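Local atomic coordinates of chaperone CupB2 (Pseudomonas aeruginosa, PDB entry 3Q48), a protein that probably acts as a periplasmic chaperone that binds and escorts fimbrial subunits during fimbria assembly. Residues A104-P107 and E111-F114; V78-T83 and L142-S147; A62-G67 and L97-L102. One frame throughout, in Å; residues are numbered along the deposited sequence.

Interaction 1: A104-P107 and E111-F114; sequences APLP and ESLF
Pro107 and Ser112 mark the closest backbone approach between the two segments, with their CA atoms 7.1 Å apart, and no backbone hydrogen bond joins the irregular segment 104-107 to the start of strand 112-121. The case illustrates how a loop can close one end of an immunoglobulin-like fold, here the N-terminal domain of a PapD-type chaperone: the chain leaves strand 93-101, passes through these residues and then lays two of their side chains against the strand it is about to form. Leu106 and Phe114 carry the apolar half of the contact. The methyl CD2 of Leu106 meets the far edge of the Phe114 ring, in its plane, 3.7 Å from CZ of Phe114. CE2 of the same ring is only slightly farther from that methyl, so the leucine straddles one ring edge. With chi1 of Phe114 at -66°, its CG stands beside the backbone N and anti to the carbonyl carbon, which sends the ring back along the strand towards the loop. Its other neighbours are part of the core: Phe80 packs edge-to-face with it, and the backbone of Phe114 pairs with Leu142. Glu111, just before the strand, turns its side chain away from the loop and accepts a hydrogen bond from the backbone N of Tyr184. The polar half of the contact belongs to Ser112. Its OG, buried in the folded chain, lies 3.5 Å from CD of Pro107, a van der Waals neighbour. A single water bridges the two segments: it donates to the carbonyl O of Pro107 at 2.7 Å and lies 2.7 Å from OG of Ser112, to which it is also hydrogen-bonded.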
loop_
_atom_site.group_PDB
_atom_site.type_symbol
_atom_site.label_atom_id
_atom_site.label_comp_id
_atom_site.label_asym_id
_atom_site.label_seq_id
_atom_site.Cartn_x
_atom_site.Cartn_y
_atom_site.Cartn_z
ATOM N N ALA A 104 -9.061 -12.650 -13.796
ATOM C CA ALA A 104 -9.542 -13.612 -12.812
ATOM C C ALA A 104 -10.601 -12.952 -11.914
ATOM O O ALA A 104 -10.563 -11.753 -11.710
ATOM C CB ALA A 104 -8.366 -14.155 -11.975
ATOM N N PRO A 105 -11.556 -13.734 -11.388
ATOM C CA PRO A 105 -12.612 -13.210 -10.477
ATOM C C PRO A 105 -12.101 -12.525 -9.200
ATOM O O PRO A 105 -11.642 -13.207 -8.263
ATOM C CB PRO A 105 -13.443 -14.460 -10.117
ATOM C CG PRO A 105 -12.638 -15.649 -10.648
ATOM C CD PRO A 105 -11.830 -15.122 -11.800
ATOM N N LEU A 106 -12.161 -11.190 -9.189
ATOM C CA LEU A 106 -11.819 -10.354 -8.033
ATOM C C LEU A 106 -12.992 -9.409 -7.749
ATOM O O LEU A 106 -13.730 -9.064 -8.681
ATOM C CB LEU A 106 -10.576 -9.527 -8.341
ATOM C CG LEU A 106 -9.202 -10.196 -8.426
ATOM C CD1 LEU A 106 -8.277 -9.207 -9.088
ATOM C CD2 LEU A 106 -8.680 -10.637 -7.028
ATOM N N PRO A 107 -13.177 -8.982 -6.474
ATOM C CA PRO A 107 -14.360 -8.156 -6.268
ATOM C C PRO A 107 -14.412 -6.975 -7.238
ATOM O O PRO A 107 -13.374 -6.382 -7.584
ATOM C CB PRO A 107 -14.242 -7.707 -4.800
ATOM C CG PRO A 107 -13.425 -8.736 -4.151
ATOM C CD PRO A 107 -12.475 -9.262 -5.199
ATOM N N GLU A 111 -11.542 -2.189 -4.121
ATOM C CA GLU A 111 -10.144 -2.468 -4.404
ATOM C C GLU A 111 -9.796 -3.837 -3.825
ATOM O O GLU A 111 -10.368 -4.276 -2.800
ATOM C CB GLU A 111 -9.275 -1.372 -3.763
ATOM C CG GLU A 111 -9.072 -0.189 -4.676
ATOM C CD GLU A 111 -8.189 0.929 -4.080
ATOM O OE1 GLU A 111 -8.010 1.021 -2.813
ATOM O OE2 GLU A 111 -7.693 1.729 -4.907
ATOM N N SER A 112 -8.874 -4.514 -4.495
ATOM C CA SER A 112 -8.161 -5.673 -3.896
ATOM C C SER A 112 -6.686 -5.359 -3.613
ATOM O O SER A 112 -6.033 -4.585 -4.333
ATOM C CB SER A 112 -8.293 -6.898 -4.760
ATOM O OG SER A 112 -9.637 -7.350 -4.696
ATOM N N LEU A 113 -6.209 -5.947 -2.519
ATOM C CA LEU A 113 -4.860 -5.722 -2.029
ATOM C C LEU A 113 -3.921 -6.929 -2.242
ATOM O O LEU A 113 -4.212 -8.042 -1.790
ATOM C CB LEU A 113 -4.946 -5.383 -0.573
ATOM C CG LEU A 113 -3.601 -5.189 0.097
ATOM C CD1 LEU A 113 -2.779 -3.989 -0.462
ATOM C CD2 LEU A 113 -3.941 -5.109 1.595
ATOM N N PHE A 114 -2.829 -6.682 -2.971
ATOM C CA PHE A 114 -1.736 -7.629 -3.187
ATOM C C PHE A 114 -0.388 -7.003 -2.791
ATOM O O PHE A 114 -0.301 -5.795 -2.468
ATOM C CB PHE A 114 -1.730 -8.090 -4.634
ATOM C CG PHE A 114 -2.953 -8.912 -5.008
ATOM C CD1 PHE A 114 -2.951 -10.295 -4.850
ATOM C CD2 PHE A 114 -4.106 -8.301 -5.469
ATOM C CE1 PHE A 114 -4.070 -11.072 -5.176
ATOM C CE2 PHE A 114 -5.277 -9.087 -5.800
ATOM C CZ PHE A 114 -5.233 -10.465 -5.660
HETATM O O HOH W 1 -10.889 -5.791 -6.575
#

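Interaction 2: V78-T83 and L142-S147; sequences VPFSVT and LFFRPS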
loop_
_atom_site.group_PDB
_atom_site.type_symbol
_atom_site.label_atom_id
_atom_site.label_comp_id
_atom_site.label_asym_id
_atom_site.label_seq_id
_atom_site.Cartn_x
_atom_site.Cartn_y
_atom_site.Cartn_z
ATOM N N VAL A 78 -1.939 -16.266 -7.402
ATOM C CA VAL A 78 -2.386 -14.895 -7.550
ATOM C C VAL A 78 -2.424 -14.574 -9.037
ATOM O O VAL A 78 -1.570 -15.070 -9.795
ATOM C CB VAL A 78 -1.489 -13.893 -6.817
ATOM C CG1 VAL A 78 -1.354 -14.285 -5.354
ATOM C CG2 VAL A 78 -0.142 -13.752 -7.505
ATOM N N PRO A 79 -3.406 -13.746 -9.461
ATOM C CA PRO A 79 -3.597 -13.447 -10.871
ATOM C C PRO A 79 -2.623 -12.414 -11.430
ATOM O O PRO A 79 -2.955 -11.711 -12.364
ATOM C CB PRO A 79 -5.012 -12.878 -10.907
ATOM C CG PRO A 79 -5.136 -12.172 -9.644
ATOM C CD PRO A 79 -4.311 -12.940 -8.628
ATOM N N PHE A 80 -1.434 -12.321 -10.864
ATOM C CA PHE A 80 -0.424 -11.436 -11.425
ATOM C C PHE A 80 0.870 -12.198 -11.719
ATOM O O PHE A 80 1.192 -13.150 -11.029
ATOM C CB PHE A 80 -0.189 -10.228 -10.515
ATOM C CG PHE A 80 -1.422 -9.433 -10.246
ATOM C CD1 PHE A 80 -1.854 -8.497 -11.156
ATOM C CD2 PHE A 80 -2.156 -9.641 -9.076
ATOM C CE1 PHE A 80 -2.978 -7.766 -10.941
ATOM C CE2 PHE A 80 -3.330 -8.920 -8.824
ATOM C CZ PHE A 80 -3.743 -7.976 -9.769
ATOM N N SER A 81 1.568 -11.810 -12.778
ATOM C CA SER A 81 2.916 -12.266 -13.016
ATOM C C SER A 81 3.855 -11.041 -13.048
ATOM O O SER A 81 3.424 -9.944 -13.316
ATOM C CB SER A 81 2.971 -13.040 -14.323
ATOM O OG SER A 81 2.793 -12.141 -15.414
ATOM N N VAL A 82 5.131 -11.236 -12.737
ATOM C CA VAL A 82 6.119 -10.180 -12.859
ATOM C C VAL A 82 7.217 -10.671 -13.767
ATOM O O VAL A 82 7.864 -11.678 -13.500
ATOM C CB VAL A 82 6.729 -9.740 -11.522
ATOM C CG1 VAL A 82 7.487 -8.375 -11.695
ATOM C CG2 VAL A 82 5.652 -9.554 -10.520
ATOM N N THR A 83 7.414 -9.927 -14.848
ATOM C CA THR A 83 8.392 -10.223 -15.867
ATOM C C THR A 83 9.378 -9.071 -15.880
ATOM O O THR A 83 8.956 -7.926 -15.874
ATOM C CB THR A 83 7.663 -10.279 -17.229
ATOM O OG1 THR A 83 6.537 -11.140 -17.085
ATOM C CG2 THR A 83 8.557 -10.813 -18.351
ATOM N N LEU A 142 0.126 -3.498 -3.584
ATOM C CA LEU A 142 -0.474 -3.436 -4.924
ATOM C C LEU A 142 -2.009 -3.347 -4.809
ATOM O O LEU A 142 -2.667 -4.208 -4.232
ATOM C CB LEU A 142 -0.027 -4.626 -5.769
ATOM C CG LEU A 142 -0.078 -4.598 -7.320
ATOM C CD1 LEU A 142 0.630 -5.813 -7.869
ATOM C CD2 LEU A 142 -1.471 -4.624 -7.863
ATOM N N PHE A 143 -2.575 -2.272 -5.313
ATOM C CA PHE A 143 -4.011 -2.062 -5.295
ATOM C C PHE A 143 -4.644 -2.362 -6.670
ATOM O O PHE A 143 -4.466 -1.630 -7.646
ATOM C CB PHE A 143 -4.362 -0.621 -4.865
ATOM C CG PHE A 143 -3.781 -0.213 -3.526
ATOM C CD1 PHE A 143 -4.318 -0.689 -2.338
ATOM C CD2 PHE A 143 -2.716 0.677 -3.468
ATOM C CE1 PHE A 143 -3.775 -0.293 -1.085
ATOM C CE2 PHE A 143 -2.169 1.093 -2.239
ATOM C CZ PHE A 143 -2.693 0.630 -1.062
ATOM N N PHE A 144 -5.390 -3.455 -6.747
ATOM C CA PHE A 144 -6.182 -3.684 -7.948
ATOM C C PHE A 144 -7.444 -2.875 -7.798
ATOM O O PHE A 144 -8.178 -3.050 -6.801
ATOM C CB PHE A 144 -6.580 -5.117 -8.080
ATOM C CG PHE A 144 -7.333 -5.380 -9.297
ATOM C CD1 PHE A 144 -6.658 -5.497 -10.524
ATOM C CD2 PHE A 144 -8.725 -5.482 -9.254
ATOM C CE1 PHE A 144 -7.361 -5.764 -11.728
ATOM C CE2 PHE A 144 -9.474 -5.723 -10.468
ATOM C CZ PHE A 144 -8.781 -5.862 -11.705
ATOM N N ARG A 145 -7.686 -1.999 -8.785
ATOM C CA ARG A 145 -8.764 -1.043 -8.717
ATOM C C ARG A 145 -9.770 -1.160 -9.895
ATOM O O ARG A 145 -9.451 -0.775 -11.047
ATOM C CB ARG A 145 -8.197 0.360 -8.602
ATOM C CG ARG A 145 -9.232 1.414 -8.366
ATOM C CD ARG A 145 -8.544 2.749 -8.257
ATOM N NE ARG A 145 -7.743 2.843 -7.032
ATOM C CZ ARG A 145 -6.812 3.778 -6.814
ATOM N NH1 ARG A 145 -6.553 4.701 -7.760
ATOM N NH2 ARG A 145 -6.164 3.798 -5.643
ATOM N N PRO A 146 -10.972 -1.697 -9.611
ATOM C CA PRO A 146 -11.998 -1.723 -10.659
ATOM C C PRO A 146 -12.264 -0.309 -11.248
ATOM O O PRO A 146 -12.259 0.734 -10.500
ATOM C CB PRO A 146 -13.257 -2.271 -9.942
ATOM C CG PRO A 146 -12.716 -3.130 -8.812
ATOM C CD PRO A 146 -11.389 -2.388 -8.369
ATOM N N SER A 147 -12.530 -0.286 -12.565
ATOM C CA SER A 147 -12.701 0.940 -13.354
ATOM C C SER A 147 -13.690 1.930 -12.806
ATOM O O SER A 147 -13.429 3.132 -12.770
ATOM C CB SER A 147 -13.096 0.575 -14.766
ATOM O OG SER A 147 -12.125 -0.324 -15.238
#
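Phe80 alone carries this contact for segment 78-83, facing Leu142 and Phe144. Before it, Val78 leans on Ile64, and Pro79 rests on Phe114 and Ala104. At Phe80 the strand begins and the side chain turns towards segment 142-147, although the CA atoms of Phe80 and Phe144 remain 10.3 Å apart; long side chains, not backbones, bridge the gap. Because chi1 is -57°, CG of Phe80 sits beside its backbone N, and the ring extends with its far end, CZ, foremost. Phe80 and Phe144 here help fill the core of the immunoglobulin-like N-terminal domain, coming from strands 80-89 and 136-145, which are not neighbours in the sheet order. By its position, strand 136-145 is probably the G1 strand, which PapD-type chaperones use to complete the fold of a bound subunit. CD1 of Phe144 lies at the edge of the Phe80 ring, near its plane, 3.9 Å from CZ of Phe80. More loosely, CD2 of Leu142 approaches CZ of Phe80 to 4.5 Å, obliquely to the ring. Phe39 and Tyr101 also meet the Phe80 ring. Beyond it, Val82 touches Ala62 and Ile64.

Interaction 3: A62-G67 and L97-L102; sequences AWIDDG and LRIAYL
Ala62 meets Leu97 and Ile64 meets Ile99, two apolar pairs that illustrate how second-neighbour strands can meet through their side chains across the strand between them. The strands bearing them, 58-65 and 93-101, do not pair with each other; each is hydrogen-bonded to strand 80-89, which runs between them. Even so the CA atoms of Ala62 and Leu97 are only 8.1 Å apart, and those of Ile64 and Ile99 9.2 Å.

Among the apolar contacts, the methyl CB of Ala62 touches CD1 of Leu97 at 3.9 Å. Further along, CD1 of Ile64 reaches CG2 of Ile99 at 4.0 Å, end methyl against branch methyl. Ile99 turns CG2 anti to its backbone N, chi1 being -53° for the CG1 branch, and this places the shorter branch against its partner. All four residues are buried, and Leu116 and Ile118 lie against one or more of them.

The polar interactions gather where strand 58-65 ends. Asp65 OD1 accepts a hydrogen bond from the backbone N of Gly67, 2.8 Å away, with an N-H...O angle of 147°, making an Asx turn. OD1 uses its anti lone pair, the one pointing away from OD2. OD2 in turn has a salt bridge to Arg139 and a hydrogen bond to Asn117, so that both oxygens of this buried carboxylate are engaged, and the local charge is probably balanced by the arginine.

Four aliphatic side chains from the two strands flanking 80-89 thus pack in the interior of the immunoglobulin-like PapD N-terminal domain, with an Asx turn following at the end of strand 58-65.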
loop_
_atom_site.group_PDB
_atom_site.type_symbol
_atom_site.label_atom_id
_atom_site.label_comp_id
_atom_site.label_asym_id
_atom_site.label_seq_id
_atom_site.Cartn_x
_atom_site.Cartn_y
_atom_site.Cartn_z
ATOM N N ALA A 62 11.616 -10.538 -8.098
ATOM C CA ALA A 62 10.360 -9.857 -7.939
ATOM C C ALA A 62 9.278 -10.918 -8.038
ATOM O O ALA A 62 9.404 -11.829 -8.838
ATOM C CB ALA A 62 10.210 -8.840 -9.037
ATOM N N TRP A 63 8.230 -10.802 -7.216
ATOM C CA TRP A 63 7.108 -11.748 -7.162
ATOM C C TRP A 63 5.999 -11.103 -6.360
ATOM O O TRP A 63 6.270 -10.255 -5.485
ATOM C CB TRP A 63 7.513 -13.128 -6.551
ATOM C CG TRP A 63 7.655 -13.206 -5.065
ATOM C CD1 TRP A 63 6.707 -13.613 -4.176
ATOM C CD2 TRP A 63 8.818 -12.893 -4.283
ATOM N NE1 TRP A 63 7.201 -13.585 -2.890
ATOM C CE2 TRP A 63 8.487 -13.136 -2.923
ATOM C CE3 TRP A 63 10.103 -12.415 -4.596
ATOM C CZ2 TRP A 63 9.370 -12.902 -1.882
ATOM C CZ3 TRP A 63 11.001 -12.190 -3.558
ATOM C CH2 TRP A 63 10.629 -12.442 -2.208
ATOM N N ILE A 64 4.768 -11.544 -6.628
ATOM C CA ILE A 64 3.578 -11.049 -5.966
ATOM C C ILE A 64 2.915 -12.082 -5.084
ATOM O O ILE A 64 2.756 -13.247 -5.480
ATOM C CB ILE A 64 2.577 -10.497 -7.018
ATOM C CG1 ILE A 64 3.137 -9.173 -7.595
ATOM C CG2 ILE A 64 1.239 -10.226 -6.407
ATOM C CD1 ILE A 64 2.866 -9.043 -8.959
ATOM N N ASP A 65 2.533 -11.663 -3.882
ATOM C CA ASP A 65 1.719 -12.521 -3.054
ATOM C C ASP A 65 0.408 -11.834 -2.624
ATOM O O ASP A 65 0.181 -10.697 -2.991
ATOM C CB ASP A 65 2.543 -13.133 -1.912
ATOM C CG ASP A 65 2.876 -12.148 -0.818
ATOM O OD1 ASP A 65 1.951 -11.638 -0.156
ATOM O OD2 ASP A 65 4.078 -11.928 -0.583
ATOM N N ASP A 66 -0.469 -12.541 -1.915
ATOM C CA ASP A 66 -1.794 -12.002 -1.586
ATOM C C ASP A 66 -1.892 -11.727 -0.111
ATOM O O ASP A 66 -2.988 -11.575 0.392
ATOM C CB ASP A 66 -2.905 -12.979 -1.985
ATOM C CG ASP A 66 -2.811 -14.326 -1.218
ATOM O OD1 ASP A 66 -1.893 -14.487 -0.368
ATOM O OD2 ASP A 66 -3.646 -15.224 -1.469
ATOM N N GLY A 67 -0.744 -11.698 0.565
ATOM C CA GLY A 67 -0.598 -11.359 2.002
ATOM C C GLY A 67 0.070 -12.462 2.824
ATOM O O GLY A 67 0.659 -12.207 3.878
ATOM N N LEU A 97 10.365 -3.512 -14.419
ATOM C CA LEU A 97 9.630 -4.750 -14.177
ATOM C C LEU A 97 8.265 -4.543 -14.740
ATOM O O LEU A 97 7.741 -3.430 -14.701
ATOM C CB LEU A 97 9.485 -5.074 -12.691
ATOM C CG LEU A 97 10.707 -5.077 -11.791
ATOM C CD1 LEU A 97 10.186 -5.225 -10.400
ATOM C CD2 LEU A 97 11.743 -6.201 -12.134
ATOM N N ARG A 98 7.678 -5.625 -15.233
ATOM C CA ARG A 98 6.419 -5.563 -15.898
ATOM C C ARG A 98 5.450 -6.433 -15.154
ATOM O O ARG A 98 5.671 -7.624 -15.007
ATOM C CB ARG A 98 6.606 -6.015 -17.344
ATOM C CG ARG A 98 5.479 -5.698 -18.217
ATOM C CD ARG A 98 5.751 -6.192 -19.587
ATOM N NE ARG A 98 6.549 -5.201 -20.299
ATOM C CZ ARG A 98 6.112 -3.983 -20.649
ATOM N NH1 ARG A 98 4.880 -3.577 -20.347
ATOM N NH2 ARG A 98 6.920 -3.154 -21.293
ATOM N N ILE A 99 4.374 -5.815 -14.665
ATOM C CA ILE A 99 3.264 -6.528 -13.972
ATOM C C ILE A 99 2.025 -6.731 -14.854
ATOM O O ILE A 99 1.409 -5.759 -15.274
ATOM C CB ILE A 99 2.883 -5.804 -12.703
ATOM C CG1 ILE A 99 4.152 -5.602 -11.847
ATOM C CG2 ILE A 99 1.783 -6.607 -11.963
ATOM C CD1 ILE A 99 3.972 -4.643 -10.670
ATOM N N ALA A 100 1.690 -7.993 -15.142
ATOM C CA ALA A 100 0.509 -8.383 -15.990
ATOM C C ALA A 100 -0.605 -9.059 -15.213
ATOM O O ALA A 100 -0.341 -9.937 -14.420
ATOM C CB ALA A 100 0.930 -9.292 -17.151
ATOM N N TYR A 101 -1.847 -8.642 -15.462
ATOM C CA TYR A 101 -3.023 -9.227 -14.831
ATOM C C TYR A 101 -3.593 -10.354 -15.657
ATOM O O TYR A 101 -3.871 -10.149 -16.831
ATOM C CB TYR A 101 -4.098 -8.151 -14.702
ATOM C CG TYR A 101 -5.433 -8.604 -14.132
ATOM C CD1 TYR A 101 -5.503 -9.447 -13.005
ATOM C CD2 TYR A 101 -6.630 -8.161 -14.694
ATOM C CE1 TYR A 101 -6.752 -9.849 -12.490
ATOM C CE2 TYR A 101 -7.856 -8.536 -14.190
ATOM C CZ TYR A 101 -7.928 -9.381 -13.101
ATOM O OH TYR A 101 -9.166 -9.741 -12.600
ATOM N N LEU A 102 -3.791 -11.530 -15.067
ATOM C CA LEU A 102 -4.588 -12.579 -15.755
ATOM C C LEU A 102 -6.075 -12.535 -15.362
ATOM O O LEU A 102 -6.452 -13.026 -14.281
ATOM C CB LEU A 102 -4.053 -13.994 -15.514
ATOM C CG LEU A 102 -4.993 -15.072 -16.103
ATOM C CD1 LEU A 102 -4.922 -15.110 -17.656
ATOM C CD2 LEU A 102 -4.794 -16.513 -15.491
#

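Interactions 2 and 3 lie in the core of the N-terminal domain, their centres about 6 Å apart, and two probable backbone hydrogen bonds join them: Thr83 O to Arg98 N at 2.7 Å and Pro79 O to Leu102 N at 2.8 Å. Interaction 1, about 8 Å from interaction 2 and 12 Å from interaction 3 between centres, reaches that core through Phe114, whose CD2 packs 3.5 Å from CE2 of Phe80. Strand 136-145, the probable subunit-binding strand, adds Arg145, which forms salt bridges to Glu111 of interaction 1 and to Asp235. That charged trio probably corresponds to the interdomain network of PapD-type chaperones, thought to help set the relative orientation of the two domains.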